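Local coordinates for uncharacterized protein (Bacteroides eggerthii, PDB 4FTD) that is of unknown function but combines an immunoglobulin-like part with a six-bladed beta-propeller and may take part in carbohydrate metabolism, at residues 83-88 / 102-107; 122-127 / 438-443; 179-184 / 225-230; 269-274 / 290-295; 345-350 / 424-429. All blocks are in the same frame, centred on the assembly; numbering follows the deposited sequence. Where two conformers were deposited one is given.

Contact 1 (83-88 / 102-107); sequences TNEKTQ and LMKVRK
The carboxylate of Glu85 has the aliphatic end of Lys104 passing above one of its faces, with OE2 3.5 Å from Lys104 CD. Lys104 gets there with CG anti to its backbone N (chi1 -173°) and a bend at chi3 (-68°). The ion pair that follows is long, Glu85 OE2 to Lys104 NZ 3.6 Å. Arg106 runs beside Glu85 in the same direction, Glu85 CB 3.7 Å from Arg106 CG, but its guanidinium is turned 84° to the carboxylate and bonds instead to Phe46 O and the terminal carboxylate of Asp453. Thr87, on the sheet side that carries Glu85 and Lys104, brings CG2 to 3.5 Å from Leu102 CD2. This is the antiparallel hairpin of strands 85-93 and 98-106, consistent with the immunoglobulin-like region ahead of the propeller. Lys86 pairs with Val105, and Gln88 with the selenomethionine Met103, each through two backbone bonds. With an alanine at Lys104, the Glu85 carboxylate would probably lose its long ion pair and the methylenes over it, and Thr87 OG1 part of its packing. At the end of this pairing Lys107 N donates to Asn84 O (2.7 Å). Its extended side chain crosses Asn84 and brings NZ to Asp80 O and, weakly, to Thr83 O.

Contact 2 (122-127 / 438-443); sequences YNFSGD and SGFVIC
Tyr122 pairs with Ile442 through two almost straight backbone bonds, Tyr122 N to Ile442 O 2.8 Å and Ile442 N to Tyr122 O 3.0 Å. This joins strand 120-125, next in the chain after the N-terminal sheet, to the last strand, consistent with the velcro closure of a beta-propeller. Asn123, on the other face with Val441, turns its amide forward along its own strand: OD1 accepts Ser125 OG in the carbonyl plane, on a lone pair, at 2.6 Å. Phe124 stands beside Phe440, both pointing the same way. Phe124 CB sits over the centre of the Phe440 ring, 3.7 Å from its centroid, a CH-pi contact made possible because Phe440 CG is set between its backbone N and carbonyl carbon (chi1 71°). The rings themselves are slid apart with planes at 25° and barely overlap; Leu170 of helix 167-171 touches both. Phe124 N reaches Phe440 O at 2.8 Å, whereas Phe440 N approaches Phe124 O from above the carbonyl plane. Ser125 passes close to Gly439, where a CB would clash with Phe124 O; Ser438 and Gly439 form a classic bulge opposite Arg435. Four backbone bonds and CH-pi packing thus make a largely apolar, buried join, completed by a water between Gly126 N and Ser438 O.

Contact 3 (179-184 / 225-230); sequences MLDVTG and SNPEVI
An Asx turn at Asp181, in the loop that leads from one propeller blade to the next, rests against the extended residues 225-227 that lead toward strand 228-233. Asp181 OD1 accepts twice from the same residue: from Thr183 N at 3.0 Å, nearly along the C-O axis, and from Thr183 OG1 at 2.7 Å, on the syn lone pair. With CG anti to the backbone N (chi1 -178°), the Asp181 side chain meets Pro227 at about a right angle, CG 3.7 Å from Pro227 CD. Two carbonyl oxygens also touch the proline ring, its CG 3.4 Å from Thr183 O and its CD 3.5 Å from Asp181 O; the latter oxygen accepts from Trp220 NE1. No direct hydrogen bond joins the two segments, and water does that work. One molecule accepts from Asp181 N and donates to Ser225 O. A second donates to Asp181 OD2 at 2.6 Å and, weakly, to Asn226 OD1; the two oxygens are both acceptors, 3.6 Å apart, and the water lies between them as donor to each. A loop between consecutive blades, shaped by an Asx turn and packed on the extended run into the next blade's outermost strand, is consistent with the propeller fold.

Contact 4 (269-274 / 290-295); sequences TEFLKV and LPSKSD
Phe271 and Leu290 form a hydrogen-bonded antiparallel pair, Phe271 N to Leu290 O 2.9 Å and Leu290 N to Phe271 O 2.8 Å, and their side chains leave from the same face, CB to CB 4.4 Å. Leu290 CD1 then leans obliquely on the stem of Lys273, 3.8 Å from its CB. Past the proline, Ser292 N gives the third bond to Thr269 O, longer at 3.2 Å and arriving from above the carbonyl plane. A chi1 of -179° turns Ser292 OG away from its own N and to 3.7 Å from Phe271 CE1. There it shares a hydrogen bond of 2.7 Å with a water that also donates to Glu270 O, and this water lies above one face of the Phe271 ring, toward its rim. Further out, Trp313 of the next sheet meets the Phe271 ring with planes at about 85° and also touches Ser292. Glu270 is held from outside the pair, OE2 accepting from His245 NE2 and Gly242 N, while Asp265 receives both Glu270 N and Thr269 OG1. Lys273 makes a cation-pi contact with Phe260, and its NZ pairs with Glu325 OE2. After the Phe271-Leu290 pair, then, one long, off-plane backbone bond and a water carry the link, while the charge of Glu325 and the ring of Trp313 join this blade to the one that follows.

Contact 5 (345-350 / 424-429); sequences VTFNEE and GKDAKL
Lys425 opens the contact lightly, its extended chain bringing CE 4.0 Å from Asn348 OD1. Asp426 carries the polar link: OD2 accepts Asn348 N at 3.0 Å in a nearly straight bond (172°) on the lone pair away from the other oxygen, and a water that donates to it also reaches, weakly, Thr346 O. OD1 is paired with Lys420, so both carboxylate oxygens have partners. The carboxylate lies within 5° of parallel to the Phe347 ring and slides past it in the opposite direction, with Asp426 CB 3.7 Å from Phe347 CE1. Ala427 and Lys428, a classic bulge facing Glu419, bring backbone to the ring; Lys428 N lies at its edge, in plane. Leu429 CB then sits over the ring centre, 3.6 Å from the centroid, a CH-pi contact, and its CD1 meets Val345 CG1 at 3.6 Å. The ring's opposite face has Asn348 CB above it, toward the rim. Phe347 reaches this position with CG opposite its backbone N (chi1 -180°), and replacing it by a serine would probably open a gap beneath Leu429 and leave the bulge without its apolar neighbour. Phe347 also starts the type I' turn that joins strands 342-347 and 350-357, and this hairpin end packs across the start of strand 426-435, with Ile418 of strand 412-420 touching Phe347, Asp426 and Leu429.

From the N terminus, contact 1 closes first, a short hairpin in the sheet ahead of the propeller; its centre lies about 45 Å from that of contact 2, the next to open. Contact 2 pairs strand 120-125 with strand 439-446 and so closes a loop of 310 residues. Contacts 3, 4 and 5 follow one another in series inside that loop, without crossing. Contact 3 lies where one four-stranded sheet gives way to the next, contact 4 within a later hairpin, and contact 5 between the sheet of strands 342-347 and 350-357 and the final one. Contacts 2 and 5 reach neighbouring strands of this last sheet, their nearest atoms about 4 Å apart.

Contact 1 (83-88 / 102-107)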
# COMPACT_ATOMS: atom_id res chain seq x y z
N THR A 83 -8.02 29.15 10.45
CA THR A 83 -9.28 29.18 9.69
C THR A 83 -9.04 29.13 8.20
O THR A 83 -8.21 29.88 7.71
CB THR A 83 -10.03 30.49 10.01
OG1 THR A 83 -10.10 30.64 11.43
CG2 THR A 83 -11.45 30.50 9.44
N ASN A 84 -9.77 28.25 7.49
CA ASN A 84 -9.68 28.17 6.00
C ASN A 84 -10.79 28.84 5.20
O ASN A 84 -10.71 28.88 3.97
CB ASN A 84 -9.51 26.72 5.51
CG ASN A 84 -8.19 26.13 5.97
OD1 ASN A 84 -7.13 26.70 5.75
ND2 ASN A 84 -8.25 24.99 6.63
N GLU A 85 -11.81 29.35 5.88
CA GLU A 85 -12.87 30.10 5.21
C GLU A 85 -13.52 31.16 6.10
O GLU A 85 -13.48 31.09 7.32
CB GLU A 85 -13.92 29.18 4.61
CG GLU A 85 -14.85 28.50 5.59
CD GLU A 85 -15.89 27.67 4.88
OE1 GLU A 85 -15.51 26.74 4.13
OE2 GLU A 85 -17.10 27.95 5.07
N LYS A 86 -14.12 32.15 5.43
CA LYS A 86 -14.82 33.24 6.09
C LYS A 86 -15.90 33.76 5.14
O LYS A 86 -15.64 33.93 3.96
CB LYS A 86 -13.83 34.36 6.46
CG LYS A 86 -14.49 35.53 7.18
CD LYS A 86 -13.52 36.51 7.81
CE LYS A 86 -14.30 37.67 8.43
NZ LYS A 86 -13.61 38.35 9.56
N THR A 87 -17.09 34.02 5.69
CA THR A 87 -18.23 34.61 4.96
C THR A 87 -18.47 36.03 5.50
O THR A 87 -18.28 36.27 6.68
CB THR A 87 -19.48 33.75 5.13
OG1 THR A 87 -19.21 32.45 4.61
CG2 THR A 87 -20.68 34.31 4.38
N GLN A 88 -18.80 36.96 4.61
CA GLN A 88 -19.14 38.37 4.90
C GLN A 88 -20.37 38.69 4.00
O GLN A 88 -20.57 38.07 2.96
CB GLN A 88 -18.05 39.35 4.43
CG GLN A 88 -16.69 39.31 5.10
CD GLN A 88 -16.74 39.93 6.47
OE1 GLN A 88 -17.20 39.32 7.41
NE2 GLN A 88 -16.27 41.16 6.58
N LEU A 102 -24.37 36.47 0.67
CA LEU A 102 -23.39 35.88 1.58
C LEU A 102 -22.18 35.46 0.75
O LEU A 102 -22.26 34.51 -0.04
CB LEU A 102 -23.98 34.69 2.34
CG LEU A 102 -24.77 35.09 3.57
CD1 LEU A 102 -25.36 33.86 4.26
CD2 LEU A 102 -23.84 35.88 4.49
N MSE A 103 -21.08 36.17 0.94
CA MSE A 103 -19.88 35.97 0.13
C MSE A 103 -18.81 35.22 0.91
O MSE A 103 -18.31 35.73 1.90
CB MSE A 103 -19.35 37.31 -0.37
CG MSE A 103 -18.12 37.17 -1.25
SE MSE A 103 -17.63 38.83 -2.15
CE MSE A 103 -15.64 38.88 -1.75
N LYS A 104 -18.46 34.03 0.42
CA LYS A 104 -17.51 33.15 1.09
C LYS A 104 -16.16 33.16 0.36
O LYS A 104 -16.11 32.98 -0.86
CB LYS A 104 -18.04 31.71 1.15
CG LYS A 104 -17.19 30.76 2.00
CD LYS A 104 -17.64 29.31 1.84
CE LYS A 104 -19.02 29.09 2.45
NZ LYS A 104 -19.42 27.66 2.33
N VAL A 105 -15.09 33.40 1.12
CA VAL A 105 -13.73 33.34 0.62
C VAL A 105 -13.02 32.20 1.38
O VAL A 105 -13.14 32.11 2.61
CB VAL A 105 -12.96 34.66 0.76
CG1 VAL A 105 -11.50 34.47 0.38
CG2 VAL A 105 -13.58 35.77 -0.10
N ARG A 106 -12.29 31.36 0.63
CA ARG A 106 -11.65 30.15 1.13
C ARG A 106 -10.17 30.08 0.78
O ARG A 106 -9.78 30.53 -0.30
CB ARG A 106 -12.35 28.95 0.51
CG ARG A 106 -13.82 28.86 0.90
CD ARG A 106 -14.49 27.70 0.21
NE ARG A 106 -14.57 27.92 -1.23
CZ ARG A 106 -14.58 26.96 -2.15
NH1 ARG A 106 -14.48 25.69 -1.81
NH2 ARG A 106 -14.65 27.27 -3.44
N LYS A 107 -9.36 29.53 1.71
CA LYS A 107 -7.93 29.31 1.52
C LYS A 107 -7.74 27.96 0.85
O LYS A 107 -8.51 27.01 1.10
CB LYS A 107 -7.13 29.25 2.84
CG LYS A 107 -7.01 30.53 3.66
CD LYS A 107 -6.34 30.29 5.01
CE LYS A 107 -6.37 31.56 5.87
NZ LYS A 107 -5.73 31.37 7.20

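Contact 2 (122-127 / 438-443)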
# COMPACT_ATOMS: atom_id res chain seq x y z
N TYR A 122 -6.24 -3.97 -12.03
CA TYR A 122 -5.96 -5.06 -12.96
C TYR A 122 -6.14 -6.32 -12.14
O TYR A 122 -5.28 -6.70 -11.31
CB TYR A 122 -4.56 -4.93 -13.55
CG TYR A 122 -4.36 -3.59 -14.20
CD1 TYR A 122 -4.94 -3.29 -15.44
CD2 TYR A 122 -3.63 -2.60 -13.58
CE1 TYR A 122 -4.77 -2.04 -16.05
CE2 TYR A 122 -3.46 -1.35 -14.16
CZ TYR A 122 -4.02 -1.08 -15.38
OH TYR A 122 -3.76 0.17 -15.88
N ASN A 123 -7.28 -6.96 -12.36
CA ASN A 123 -7.74 -8.06 -11.53
C ASN A 123 -7.52 -9.45 -12.12
O ASN A 123 -8.01 -9.74 -13.20
CB ASN A 123 -9.21 -7.89 -11.27
CG ASN A 123 -9.75 -8.95 -10.33
OD1 ASN A 123 -9.06 -9.39 -9.41
ND2 ASN A 123 -10.98 -9.32 -10.53
N PHE A 124 -6.82 -10.29 -11.36
CA PHE A 124 -6.61 -11.72 -11.71
C PHE A 124 -7.07 -12.61 -10.55
O PHE A 124 -6.41 -13.59 -10.21
CB PHE A 124 -5.18 -12.00 -12.18
CG PHE A 124 -4.84 -11.21 -13.42
CD1 PHE A 124 -4.43 -9.88 -13.30
CD2 PHE A 124 -5.06 -11.74 -14.68
CE1 PHE A 124 -4.20 -9.11 -14.41
CE2 PHE A 124 -4.83 -10.97 -15.80
CZ PHE A 124 -4.40 -9.65 -15.68
N SER A 125 -8.25 -12.25 -10.02
CA SER A 125 -8.91 -12.95 -8.92
C SER A 125 -10.39 -13.06 -9.23
O SER A 125 -10.83 -12.54 -10.25
CB SER A 125 -8.70 -12.24 -7.57
OG SER A 125 -9.49 -11.06 -7.42
N GLY A 126 -11.13 -13.74 -8.34
CA GLY A 126 -12.57 -13.87 -8.43
C GLY A 126 -12.92 -14.54 -9.72
O GLY A 126 -12.32 -15.54 -10.07
N ASP A 127 -13.84 -13.94 -10.47
CA ASP A 127 -14.18 -14.42 -11.80
C ASP A 127 -13.02 -14.45 -12.79
O ASP A 127 -13.14 -15.12 -13.79
CB ASP A 127 -15.30 -13.58 -12.45
CG ASP A 127 -16.70 -14.03 -12.03
OD1 ASP A 127 -16.83 -14.87 -11.12
OD2 ASP A 127 -17.67 -13.53 -12.63
N SER A 438 -7.39 -17.97 -4.58
CA SER A 438 -8.23 -16.80 -4.91
C SER A 438 -7.68 -16.02 -6.09
O SER A 438 -8.42 -15.50 -6.86
CB SER A 438 -8.38 -15.87 -3.75
OG SER A 438 -8.93 -16.53 -2.65
N GLY A 439 -6.36 -15.89 -6.20
CA GLY A 439 -5.74 -15.17 -7.30
C GLY A 439 -5.00 -13.92 -6.82
O GLY A 439 -4.65 -13.82 -5.67
N PHE A 440 -4.80 -12.96 -7.72
CA PHE A 440 -4.05 -11.75 -7.40
C PHE A 440 -4.64 -10.51 -8.03
O PHE A 440 -5.41 -10.62 -8.97
CB PHE A 440 -2.57 -11.91 -7.75
CG PHE A 440 -2.23 -11.95 -9.23
CD1 PHE A 440 -2.05 -10.77 -9.95
CD2 PHE A 440 -2.00 -13.17 -9.89
CE1 PHE A 440 -1.72 -10.80 -11.31
CE2 PHE A 440 -1.65 -13.21 -11.23
CZ PHE A 440 -1.49 -12.02 -11.93
N VAL A 441 -4.26 -9.34 -7.53
CA VAL A 441 -4.76 -8.04 -8.02
C VAL A 441 -3.61 -7.02 -7.97
O VAL A 441 -2.69 -7.10 -7.10
CB VAL A 441 -5.99 -7.57 -7.21
CG1 VAL A 441 -5.63 -7.22 -5.77
CG2 VAL A 441 -6.71 -6.38 -7.84
N ILE A 442 -3.61 -6.10 -8.94
CA ILE A 442 -2.80 -4.91 -8.90
C ILE A 442 -3.76 -3.71 -8.86
O ILE A 442 -4.61 -3.59 -9.74
CB ILE A 442 -1.91 -4.79 -10.13
CG1 ILE A 442 -0.95 -6.00 -10.22
CG2 ILE A 442 -1.16 -3.44 -10.08
CD1 ILE A 442 -0.34 -6.18 -11.60
N CYS A 443 -3.64 -2.85 -7.84
CA CYS A 443 -4.48 -1.66 -7.69
C CYS A 443 -3.59 -0.44 -7.69
O CYS A 443 -2.68 -0.35 -6.85
CB CYS A 443 -5.21 -1.71 -6.36
SG CYS A 443 -6.19 -3.19 -6.18
O HOH W 1 -11.01 -15.63 -6.19

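Contact 3 (179-184 / 225-230)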
# COMPACT_ATOMS: atom_id res chain seq x y z
N MSE A 179 8.71 -18.56 -18.62
CA MSE A 179 9.22 -19.59 -17.67
C MSE A 179 10.70 -19.40 -17.28
O MSE A 179 11.57 -19.18 -18.11
CB MSE A 179 9.03 -21.02 -18.23
CG MSE A 179 7.75 -21.75 -17.59
SE MSE A 179 6.25 -20.92 -18.48
CE MSE A 179 4.71 -21.72 -17.46
N LEU A 180 10.97 -19.46 -15.98
CA LEU A 180 12.31 -19.49 -15.50
C LEU A 180 13.00 -20.77 -15.86
O LEU A 180 12.38 -21.84 -15.89
CB LEU A 180 12.26 -19.35 -13.97
CG LEU A 180 11.80 -17.99 -13.42
CD1 LEU A 180 11.62 -18.10 -11.90
CD2 LEU A 180 12.77 -16.84 -13.77
N ASP A 181 14.32 -20.70 -16.06
CA ASP A 181 15.15 -21.89 -16.20
C ASP A 181 15.20 -22.57 -14.85
O ASP A 181 15.70 -21.98 -13.90
CB ASP A 181 16.54 -21.49 -16.69
CG ASP A 181 17.47 -22.66 -16.91
OD1 ASP A 181 17.17 -23.80 -16.51
OD2 ASP A 181 18.53 -22.42 -17.51
N VAL A 182 14.63 -23.79 -14.75
CA VAL A 182 14.60 -24.55 -13.48
C VAL A 182 15.49 -25.81 -13.58
O VAL A 182 15.34 -26.75 -12.81
CB VAL A 182 13.16 -24.82 -12.97
CG1 VAL A 182 12.49 -23.55 -12.47
CG2 VAL A 182 12.30 -25.50 -14.05
N THR A 183 16.46 -25.83 -14.48
CA THR A 183 17.42 -26.97 -14.58
C THR A 183 18.15 -27.13 -13.25
O THR A 183 18.64 -26.15 -12.69
CB THR A 183 18.45 -26.76 -15.69
OG1 THR A 183 17.74 -26.38 -16.85
CG2 THR A 183 19.23 -28.06 -16.01
N GLY A 184 18.09 -28.32 -12.67
CA GLY A 184 18.72 -28.57 -11.35
C GLY A 184 18.03 -27.99 -10.14
O GLY A 184 18.55 -28.10 -9.03
N SER A 225 18.31 -15.86 -16.88
CA SER A 225 19.58 -16.40 -16.31
C SER A 225 19.44 -17.88 -15.96
O SER A 225 18.35 -18.36 -15.75
CB SER A 225 19.92 -15.66 -15.01
OG SER A 225 20.10 -14.28 -15.26
N ASN A 226 20.58 -18.57 -15.85
CA ASN A 226 20.62 -19.89 -15.23
C ASN A 226 20.32 -19.69 -13.75
O ASN A 226 20.70 -18.66 -13.18
CB ASN A 226 21.99 -20.54 -15.32
CG ASN A 226 22.49 -20.67 -16.75
OD1 ASN A 226 21.73 -20.89 -17.67
ND2 ASN A 226 23.78 -20.53 -16.93
N PRO A 227 19.67 -20.68 -13.12
CA PRO A 227 19.44 -20.61 -11.70
C PRO A 227 20.79 -20.77 -10.94
O PRO A 227 21.64 -21.50 -11.41
CB PRO A 227 18.55 -21.84 -11.45
CG PRO A 227 18.96 -22.82 -12.51
CD PRO A 227 19.19 -21.95 -13.70
N GLU A 228 20.94 -20.14 -9.78
CA GLU A 228 22.08 -20.37 -8.89
C GLU A 228 21.56 -20.86 -7.55
O GLU A 228 20.65 -20.26 -7.00
CB GLU A 228 22.87 -19.08 -8.68
CG GLU A 228 23.43 -18.51 -9.97
CD GLU A 228 24.09 -17.15 -9.78
OE1 GLU A 228 25.06 -17.10 -8.98
OE2 GLU A 228 23.66 -16.14 -10.44
N VAL A 229 22.11 -21.96 -7.04
CA VAL A 229 21.79 -22.39 -5.69
C VAL A 229 22.63 -21.48 -4.79
O VAL A 229 23.85 -21.48 -4.90
CB VAL A 229 22.15 -23.85 -5.43
CG1 VAL A 229 21.53 -24.27 -4.11
CG2 VAL A 229 21.74 -24.74 -6.62
N ILE A 230 21.97 -20.71 -3.93
CA ILE A 230 22.65 -19.84 -2.96
C ILE A 230 22.58 -20.36 -1.52
O ILE A 230 23.30 -19.87 -0.67
CB ILE A 230 22.22 -18.34 -3.07
CG1 ILE A 230 20.75 -18.11 -2.73
CG2 ILE A 230 22.55 -17.84 -4.47
CD1 ILE A 230 20.36 -16.63 -2.57
O HOH W 2 15.70 -18.22 -16.48
O HOH W 3 20.80 -23.69 -17.03

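Contact 4 (269-274 / 290-295)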
# COMPACT_ATOMS: atom_id res chain seq x y z
N THR A 269 6.54 -22.91 16.05
CA THR A 269 7.38 -22.85 17.26
C THR A 269 8.50 -21.83 17.09
O THR A 269 9.01 -21.30 18.08
CB THR A 269 8.02 -24.20 17.64
OG1 THR A 269 8.91 -24.60 16.59
CG2 THR A 269 6.94 -25.29 17.93
N GLU A 270 8.92 -21.55 15.86
CA GLU A 270 10.04 -20.64 15.65
C GLU A 270 10.06 -20.09 14.26
O GLU A 270 9.29 -20.49 13.41
CB GLU A 270 11.37 -21.40 15.93
CG GLU A 270 11.55 -22.82 15.30
CD GLU A 270 12.06 -22.85 13.85
OE1 GLU A 270 12.25 -21.78 13.25
OE2 GLU A 270 12.29 -23.96 13.28
N PHE A 271 11.00 -19.16 14.06
CA PHE A 271 11.45 -18.70 12.77
C PHE A 271 12.94 -18.96 12.66
O PHE A 271 13.66 -18.80 13.62
CB PHE A 271 11.26 -17.19 12.63
CG PHE A 271 9.86 -16.76 12.34
CD1 PHE A 271 9.03 -16.38 13.36
CD2 PHE A 271 9.40 -16.71 11.05
CE1 PHE A 271 7.74 -15.98 13.09
CE2 PHE A 271 8.12 -16.31 10.78
CZ PHE A 271 7.29 -15.94 11.80
N LEU A 272 13.38 -19.36 11.48
CA LEU A 272 14.78 -19.33 11.08
C LEU A 272 14.98 -17.96 10.47
O LEU A 272 14.27 -17.60 9.56
CB LEU A 272 15.09 -20.40 10.02
CG LEU A 272 14.86 -21.84 10.51
CD1 LEU A 272 15.31 -22.84 9.45
CD2 LEU A 272 15.54 -22.12 11.87
N LYS A 273 15.88 -17.17 11.04
CA LYS A 273 16.31 -15.88 10.50
C LYS A 273 17.61 -16.12 9.71
O LYS A 273 18.66 -16.31 10.29
CB LYS A 273 16.55 -14.85 11.62
CG LYS A 273 16.98 -13.51 11.07
CD LYS A 273 16.93 -12.37 12.07
CE LYS A 273 18.13 -12.39 13.00
NZ LYS A 273 18.39 -11.01 13.46
N VAL A 274 17.53 -16.06 8.40
CA VAL A 274 18.65 -16.43 7.50
C VAL A 274 19.29 -15.16 6.92
O VAL A 274 18.66 -14.45 6.17
CB VAL A 274 18.14 -17.31 6.37
CG1 VAL A 274 19.27 -17.73 5.42
CG2 VAL A 274 17.47 -18.57 6.96
N LEU A 290 14.50 -18.06 16.20
CA LEU A 290 13.79 -17.07 17.01
C LEU A 290 12.48 -17.63 17.49
O LEU A 290 11.83 -18.32 16.75
CB LEU A 290 13.51 -15.82 16.18
CG LEU A 290 14.72 -15.18 15.50
CD1 LEU A 290 14.26 -14.06 14.56
CD2 LEU A 290 15.75 -14.70 16.52
N PRO A 291 12.05 -17.27 18.71
CA PRO A 291 10.79 -17.82 19.21
C PRO A 291 9.55 -17.27 18.47
O PRO A 291 9.49 -16.10 18.13
CB PRO A 291 10.81 -17.38 20.68
CG PRO A 291 11.49 -16.05 20.61
CD PRO A 291 12.62 -16.28 19.64
N SER A 292 8.62 -18.16 18.14
CA SER A 292 7.33 -17.76 17.54
C SER A 292 6.25 -18.24 18.50
O SER A 292 6.53 -18.46 19.67
CB SER A 292 7.17 -18.40 16.18
OG SER A 292 5.95 -18.01 15.60
N LYS A 293 5.01 -18.38 18.05
CA LYS A 293 3.96 -18.92 18.97
C LYS A 293 2.92 -19.57 18.10
O LYS A 293 2.76 -19.16 16.95
CB LYS A 293 3.38 -17.82 19.84
CG LYS A 293 2.55 -16.77 19.12
CD LYS A 293 2.75 -15.37 19.68
CE LYS A 293 1.80 -14.96 20.74
NZ LYS A 293 2.11 -13.52 21.10
N SER A 294 2.23 -20.58 18.64
CA SER A 294 1.32 -21.40 17.83
C SER A 294 0.25 -20.56 17.13
O SER A 294 -0.12 -20.89 16.02
CB SER A 294 0.66 -22.52 18.66
OG SER A 294 -0.18 -21.91 19.58
N ASP A 295 -0.17 -19.45 17.73
CA ASP A 295 -1.17 -18.56 17.13
C ASP A 295 -0.71 -17.88 15.83
O ASP A 295 -1.55 -17.36 15.12
CB ASP A 295 -1.62 -17.47 18.07
CG ASP A 295 -2.70 -17.95 19.07
OD1 ASP A 295 -3.47 -18.89 18.78
OD2 ASP A 295 -2.79 -17.35 20.15
O HOH W 4 6.57 -19.51 13.39

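Contact 5 (345-350 / 424-429)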
# COMPACT_ATOMS: atom_id res chain seq x y z
N VAL A 345 4.23 1.28 3.73
CA VAL A 345 4.45 2.03 2.50
C VAL A 345 4.40 3.52 2.79
O VAL A 345 3.41 3.97 3.36
CB VAL A 345 3.28 1.74 1.50
CG1 VAL A 345 3.48 2.48 0.19
CG2 VAL A 345 3.17 0.26 1.24
N THR A 346 5.47 4.26 2.45
CA THR A 346 5.47 5.71 2.55
C THR A 346 5.26 6.28 1.15
O THR A 346 5.99 5.94 0.23
CB THR A 346 6.77 6.27 3.14
OG1 THR A 346 6.93 5.74 4.45
CG2 THR A 346 6.72 7.84 3.21
N PHE A 347 4.27 7.16 1.00
CA PHE A 347 3.88 7.68 -0.30
C PHE A 347 3.30 9.09 -0.19
O PHE A 347 2.29 9.29 0.51
CB PHE A 347 2.85 6.76 -0.94
CG PHE A 347 2.38 7.21 -2.29
CD1 PHE A 347 3.18 6.99 -3.41
CD2 PHE A 347 1.14 7.83 -2.46
CE1 PHE A 347 2.75 7.41 -4.68
CE2 PHE A 347 0.72 8.27 -3.72
CZ PHE A 347 1.52 8.05 -4.83
N ASN A 348 3.93 10.03 -0.90
CA ASN A 348 3.47 11.43 -0.98
C ASN A 348 3.12 11.98 0.41
O ASN A 348 2.01 12.53 0.65
CB ASN A 348 2.29 11.53 -1.98
CG ASN A 348 1.95 12.96 -2.37
OD1 ASN A 348 2.82 13.82 -2.45
ND2 ASN A 348 0.65 13.22 -2.62
N GLU A 349 4.06 11.78 1.33
CA GLU A 349 3.98 12.28 2.71
C GLU A 349 2.94 11.61 3.61
O GLU A 349 2.68 12.09 4.71
CB GLU A 349 3.87 13.79 2.74
CG GLU A 349 5.01 14.44 1.95
CD GLU A 349 4.90 15.94 1.90
OE1 GLU A 349 4.76 16.55 2.98
OE2 GLU A 349 4.95 16.50 0.78
N GLU A 350 2.39 10.49 3.19
CA GLU A 350 1.55 9.66 4.05
C GLU A 350 2.19 8.30 4.24
O GLU A 350 3.11 7.96 3.52
CB GLU A 350 0.13 9.56 3.50
CG GLU A 350 -0.64 10.87 3.69
CD GLU A 350 -2.14 10.71 3.61
OE1 GLU A 350 -2.68 9.74 3.00
OE2 GLU A 350 -2.81 11.57 4.18
N GLY A 424 11.25 13.43 -9.96
CA GLY A 424 11.56 12.58 -8.79
C GLY A 424 10.52 12.57 -7.67
O GLY A 424 10.76 11.99 -6.62
N LYS A 425 9.37 13.21 -7.90
CA LYS A 425 8.28 13.26 -6.93
C LYS A 425 7.35 12.05 -7.12
O LYS A 425 7.09 11.61 -8.26
CB LYS A 425 7.49 14.56 -7.10
CG LYS A 425 6.43 14.78 -6.04
CD LYS A 425 5.56 15.98 -6.36
CE LYS A 425 4.36 16.08 -5.42
NZ LYS A 425 3.26 16.81 -6.09
N ASP A 426 6.81 11.53 -6.02
CA ASP A 426 5.88 10.39 -6.10
C ASP A 426 4.67 10.79 -6.94
O ASP A 426 4.17 11.91 -6.79
CB ASP A 426 5.41 9.98 -4.72
CG ASP A 426 6.50 9.41 -3.85
OD1 ASP A 426 7.58 9.05 -4.36
OD2 ASP A 426 6.24 9.30 -2.64
N ALA A 427 4.23 9.88 -7.82
CA ALA A 427 3.11 10.13 -8.74
C ALA A 427 2.03 9.05 -8.69
O ALA A 427 0.85 9.38 -8.70
CB ALA A 427 3.63 10.26 -10.17
N LYS A 428 2.42 7.78 -8.62
CA LYS A 428 1.47 6.67 -8.65
C LYS A 428 1.87 5.60 -7.62
O LYS A 428 3.02 5.19 -7.58
CB LYS A 428 1.44 6.09 -10.07
CG LYS A 428 0.18 5.34 -10.46
CD LYS A 428 0.12 5.07 -11.97
CE LYS A 428 0.98 3.89 -12.40
NZ LYS A 428 0.81 3.58 -13.85
N LEU A 429 0.90 5.15 -6.81
CA LEU A 429 1.09 4.10 -5.82
C LEU A 429 0.40 2.84 -6.36
O LEU A 429 -0.82 2.83 -6.56
CB LEU A 429 0.45 4.46 -4.47
CG LEU A 429 0.45 3.39 -3.37
CD1 LEU A 429 1.88 3.01 -3.04
CD2 LEU A 429 -0.31 3.86 -2.13
O HOH W 5 7.49 8.84 -0.41